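Serine acetyltransferase (Bacteroides vulgatus ATCC 8482, PDB 3F1X) probably acts as a serine acetyltransferase, passing an acetyl group from acetyl-CoA to L-serine on the route to cysteine. Local coordinates at residues His201-Asp206 and Asn221-Tyr226. Sequence-based numbering, arbitrary orientation.
Sequences HHFTID and NNVKLY
With CG set anti to its carbonyl carbon (chi1 -54°), Asn221 places CG beside its own backbone N, and the amide reaches across so that OD1 takes the N-H of His201 at 2.9 Å from N; the bond is bent (141° at the hydrogen), the donor tilted from the amide's carbonyl plane. In Thr204 it is CG2 that sits between N and the carbonyl carbon, pressing tightly on CB and CG of Lys224, both 3.5 Å away, while the lysine chain bends at chi3 beyond them. An alanine in place of Asn221 would probably leave the N-H of His201 without this acceptor. Beside it, Asn222 and His202 run their side chains the same way, Asn222 OD1 3.1 Å from His202 CB, amide and ring planes 37° apart. His201 O accepts from Asn222 N and from a water that in turn takes the N-H of Val223. Regular pairing follows: Thr204 N to Val223 O, Leu225 N to Thr204 O, and Asp206 N to Leu225 O. On the face opposite Thr204 and Lys224, the edge of the Phe203 ring brings CZ to 4.0 Å from CD2 of Leu225. Asp206 lays its CB over one face of the Tyr226 ring, a CH-pi contact, and Tyr261 stacks on Tyr226 one coil further on. Such in-register stacking of successive coils marks a parallel beta-helix; the positive phi of His202 and Asn222, equivalent turn positions, fits the left-handed form known for serine acetyltransferases.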
ATOM      1  N   HIS A 201     -30.530 -24.246 -10.277  1.00 18.24           N
ATOM      2  CA  HIS A 201     -30.887 -23.229  -9.298  1.00 18.86           C
ATOM      3  C   HIS A 201     -30.946 -23.790  -7.881  1.00 17.52           C
ATOM      4  O   HIS A 201     -30.873 -25.001  -7.674  1.00 15.81           O
ATOM      5  CB  HIS A 201     -32.240 -22.604  -9.664  1.00 21.71           C
ATOM      6  CG  HIS A 201     -32.192 -21.734 -10.882  1.00 24.15           C
ATOM      7  ND1 HIS A 201     -31.356 -21.991 -11.948  1.00 25.85           N
ATOM      8  CD2 HIS A 201     -32.896 -20.626 -11.216  1.00 25.08           C
ATOM      9  CE1 HIS A 201     -31.544 -21.078 -12.884  1.00 24.84           C
ATOM     10  NE2 HIS A 201     -32.474 -20.239 -12.465  1.00 25.68           N
ATOM     11  N   HIS A 202     -31.069 -22.891  -6.912  1.00 18.52           N
ATOM     12  CA  HIS A 202     -31.150 -23.277  -5.510  1.00 19.13           C
ATOM     13  C   HIS A 202     -30.085 -24.310  -5.154  1.00 18.05           C
ATOM     14  O   HIS A 202     -30.374 -25.335  -4.546  1.00 20.48           O
ATOM     15  CB  HIS A 202     -32.542 -23.831  -5.204  1.00 19.30           C
ATOM     16  CG  HIS A 202     -33.643 -22.845  -5.437  1.00 19.11           C
ATOM     17  ND1 HIS A 202     -34.142 -22.565  -6.691  1.00 21.24           N
ATOM     18  CD2 HIS A 202     -34.307 -22.035  -4.580  1.00 20.32           C
ATOM     19  CE1 HIS A 202     -35.064 -21.624  -6.597  1.00 20.02           C
ATOM     20  NE2 HIS A 202     -35.184 -21.284  -5.327  1.00 20.88           N
ATOM     21  N   PHE A 203     -28.851 -24.037  -5.547  1.00 16.98           N
ATOM     22  CA  PHE A 203     -27.756 -24.943  -5.254  1.00 16.64           C
ATOM     23  C   PHE A 203     -27.110 -24.500  -3.947  1.00 17.13           C
ATOM     24  O   PHE A 203     -26.967 -23.311  -3.695  1.00 17.40           O
ATOM     25  CB  PHE A 203     -26.723 -24.897  -6.383  1.00 14.09           C
ATOM     26  CG  PHE A 203     -25.529 -25.777  -6.146  1.00 16.76           C
ATOM     27  CD1 PHE A 203     -25.678 -27.161  -6.023  1.00 16.73           C
ATOM     28  CD2 PHE A 203     -24.250 -25.228  -6.055  1.00 16.47           C
ATOM     29  CE1 PHE A 203     -24.567 -27.992  -5.814  1.00 17.68           C
ATOM     30  CE2 PHE A 203     -23.130 -26.052  -5.846  1.00 17.59           C
ATOM     31  CZ  PHE A 203     -23.291 -27.436  -5.727  1.00 16.55           C
ATOM     32  N   THR A 204     -26.727 -25.448  -3.108  1.00 19.60           N
ATOM     33  CA  THR A 204     -26.094 -25.079  -1.859  1.00 21.34           C
ATOM     34  C   THR A 204     -24.996 -26.064  -1.484  1.00 20.34           C
ATOM     35  O   THR A 204     -25.079 -27.254  -1.785  1.00 18.42           O
ATOM     36  CB  THR A 204     -27.131 -24.983  -0.715  1.00 24.59           C
ATOM     37  OG1 THR A 204     -26.527 -24.373   0.430  1.00 29.52           O
ATOM     38  CG2 THR A 204     -27.634 -26.349  -0.341  1.00 24.04           C
ATOM     39  N   ILE A 205     -23.952 -25.542  -0.856  1.00 18.54           N
ATOM     40  CA  ILE A 205     -22.831 -26.349  -0.403  1.00 17.49           C
ATOM     41  C   ILE A 205     -22.662 -26.002   1.067  1.00 16.61           C
ATOM     42  O   ILE A 205     -22.428 -24.844   1.412  1.00 15.78           O
ATOM     43  CB  ILE A 205     -21.538 -25.999  -1.169  1.00 18.60           C
ATOM     44  CG1 ILE A 205     -21.676 -26.427  -2.636  1.00 18.79           C
ATOM     45  CG2 ILE A 205     -20.348 -26.677  -0.508  1.00 17.88           C
ATOM     46  CD1 ILE A 205     -20.523 -26.000  -3.534  1.00 17.12           C
ATOM     47  N   ASP A 206     -22.810 -26.999   1.931  1.00 18.28           N
ATOM     48  CA  ASP A 206     -22.685 -26.784   3.368  1.00 20.15           C
ATOM     49  C   ASP A 206     -21.235 -26.965   3.813  1.00 16.73           C
ATOM     50  O   ASP A 206     -20.677 -28.047   3.656  1.00 17.42           O
ATOM     51  CB  ASP A 206     -23.571 -27.781   4.120  1.00 24.21           C
ATOM     52  CG  ASP A 206     -24.166 -27.194   5.382  1.00 30.09           C
ATOM     53  OD1 ASP A 206     -23.471 -26.409   6.066  1.00 33.58           O
ATOM     54  OD2 ASP A 206     -25.330 -27.527   5.696  1.00 32.90           O
ATOM     55  N   ASN A 221     -31.684 -29.047  -9.798  1.00 17.45           N
ATOM     56  CA  ASN A 221     -32.113 -27.969  -8.925  1.00 18.25           C
ATOM     57  C   ASN A 221     -32.294 -28.433  -7.491  1.00 18.54           C
ATOM     58  O   ASN A 221     -32.585 -29.605  -7.237  1.00 19.07           O
ATOM     59  CB  ASN A 221     -33.426 -27.366  -9.430  1.00 21.41           C
ATOM     60  CG  ASN A 221     -33.346 -26.920 -10.876  1.00 24.29           C
ATOM     61  OD1 ASN A 221     -32.403 -26.242 -11.283  1.00 24.21           O
ATOM     62  ND2 ASN A 221     -34.346 -27.295 -11.660  1.00 26.93           N
ATOM     63  N   ASN A 222     -32.118 -27.500  -6.558  1.00 19.36           N
ATOM     64  CA  ASN A 222     -32.282 -27.781  -5.142  1.00 21.68           C
ATOM     65  C   ASN A 222     -31.373 -28.911  -4.675  1.00 19.85           C
ATOM     66  O   ASN A 222     -31.798 -29.785  -3.928  1.00 17.05           O
ATOM     67  CB  ASN A 222     -33.744 -28.150  -4.854  1.00 25.15           C
ATOM     68  CG  ASN A 222     -34.717 -27.049  -5.246  1.00 29.06           C
ATOM     69  OD1 ASN A 222     -34.726 -25.968  -4.658  1.00 30.72           O
ATOM     70  ND2 ASN A 222     -35.539 -27.320  -6.256  1.00 34.13           N
ATOM     71  N   VAL A 223     -30.124 -28.900  -5.123  1.00 19.72           N
ATOM     72  CA  VAL A 223     -29.180 -29.935  -4.717  1.00 17.30           C
ATOM     73  C   VAL A 223     -28.272 -29.391  -3.626  1.00 18.31           C
ATOM     74  O   VAL A 223     -27.901 -28.219  -3.648  1.00 17.88           O
ATOM     75  CB  VAL A 223     -28.317 -30.415  -5.910  1.00 19.15           C
ATOM     76  CG1 VAL A 223     -27.301 -31.463  -5.446  1.00 14.06           C
ATOM     77  CG2 VAL A 223     -29.213 -31.003  -6.995  1.00 17.92           C
ATOM     78  N   LYS A 224     -27.929 -30.244  -2.662  1.00 18.71           N
ATOM     79  CA  LYS A 224     -27.066 -29.844  -1.555  1.00 17.03           C
ATOM     80  C   LYS A 224     -25.907 -30.817  -1.406  1.00 16.92           C
ATOM     81  O   LYS A 224     -26.103 -32.026  -1.385  1.00 16.69           O
ATOM     82  CB  LYS A 224     -27.856 -29.798  -0.238  1.00 19.77           C
ATOM     83  CG  LYS A 224     -26.980 -29.498   0.980  1.00 22.93           C
ATOM     84  CD  LYS A 224     -27.749 -29.542   2.300  1.00 26.83           C
ATOM     85  CE  LYS A 224     -28.724 -28.388   2.437  1.00 29.59           C
ATOM     86  NZ  LYS A 224     -29.260 -28.301   3.834  1.00 31.35           N
ATOM     87  N   LEU A 225     -24.703 -30.272  -1.305  1.00 15.66           N
ATOM     88  CA  LEU A 225     -23.490 -31.065  -1.150  1.00 17.43           C
ATOM     89  C   LEU A 225     -22.800 -30.634   0.136  1.00 17.30           C
ATOM     90  O   LEU A 225     -22.843 -29.462   0.503  1.00 17.72           O
ATOM     91  CB  LEU A 225     -22.545 -30.813  -2.331  1.00 18.20           C
ATOM     92  CG  LEU A 225     -22.513 -31.745  -3.547  1.00 21.58           C
ATOM     93  CD1 LEU A 225     -23.904 -32.198  -3.965  1.00 19.41           C
ATOM     94  CD2 LEU A 225     -21.802 -31.010  -4.674  1.00 19.19           C
ATOM     95  N   TYR A 226     -22.167 -31.584   0.816  1.00 16.29           N
ATOM     96  CA  TYR A 226     -21.450 -31.296   2.048  1.00 16.35           C
ATOM     97  C   TYR A 226     -19.945 -31.306   1.788  1.00 16.59           C
ATOM     98  O   TYR A 226     -19.500 -31.636   0.686  1.00 16.52           O
ATOM     99  CB  TYR A 226     -21.809 -32.333   3.120  1.00 14.84           C
ATOM    100  CG  TYR A 226     -23.113 -32.032   3.818  1.00 15.94           C
ATOM    101  CD1 TYR A 226     -23.123 -31.447   5.078  1.00 16.48           C
ATOM    102  CD2 TYR A 226     -24.336 -32.309   3.210  1.00 14.00           C
ATOM    103  CE1 TYR A 226     -24.327 -31.140   5.733  1.00 16.54           C
ATOM    104  CE2 TYR A 226     -25.551 -32.004   3.854  1.00 17.12           C
ATOM    105  CZ  TYR A 226     -25.535 -31.421   5.111  1.00 17.94           C
ATOM    106  OH  TYR A 226     -26.714 -31.109   5.749  1.00 19.98           O
TER
HETATM  107  O   HOH W   1     -29.084 -27.218  -7.225  1.00 23.23           O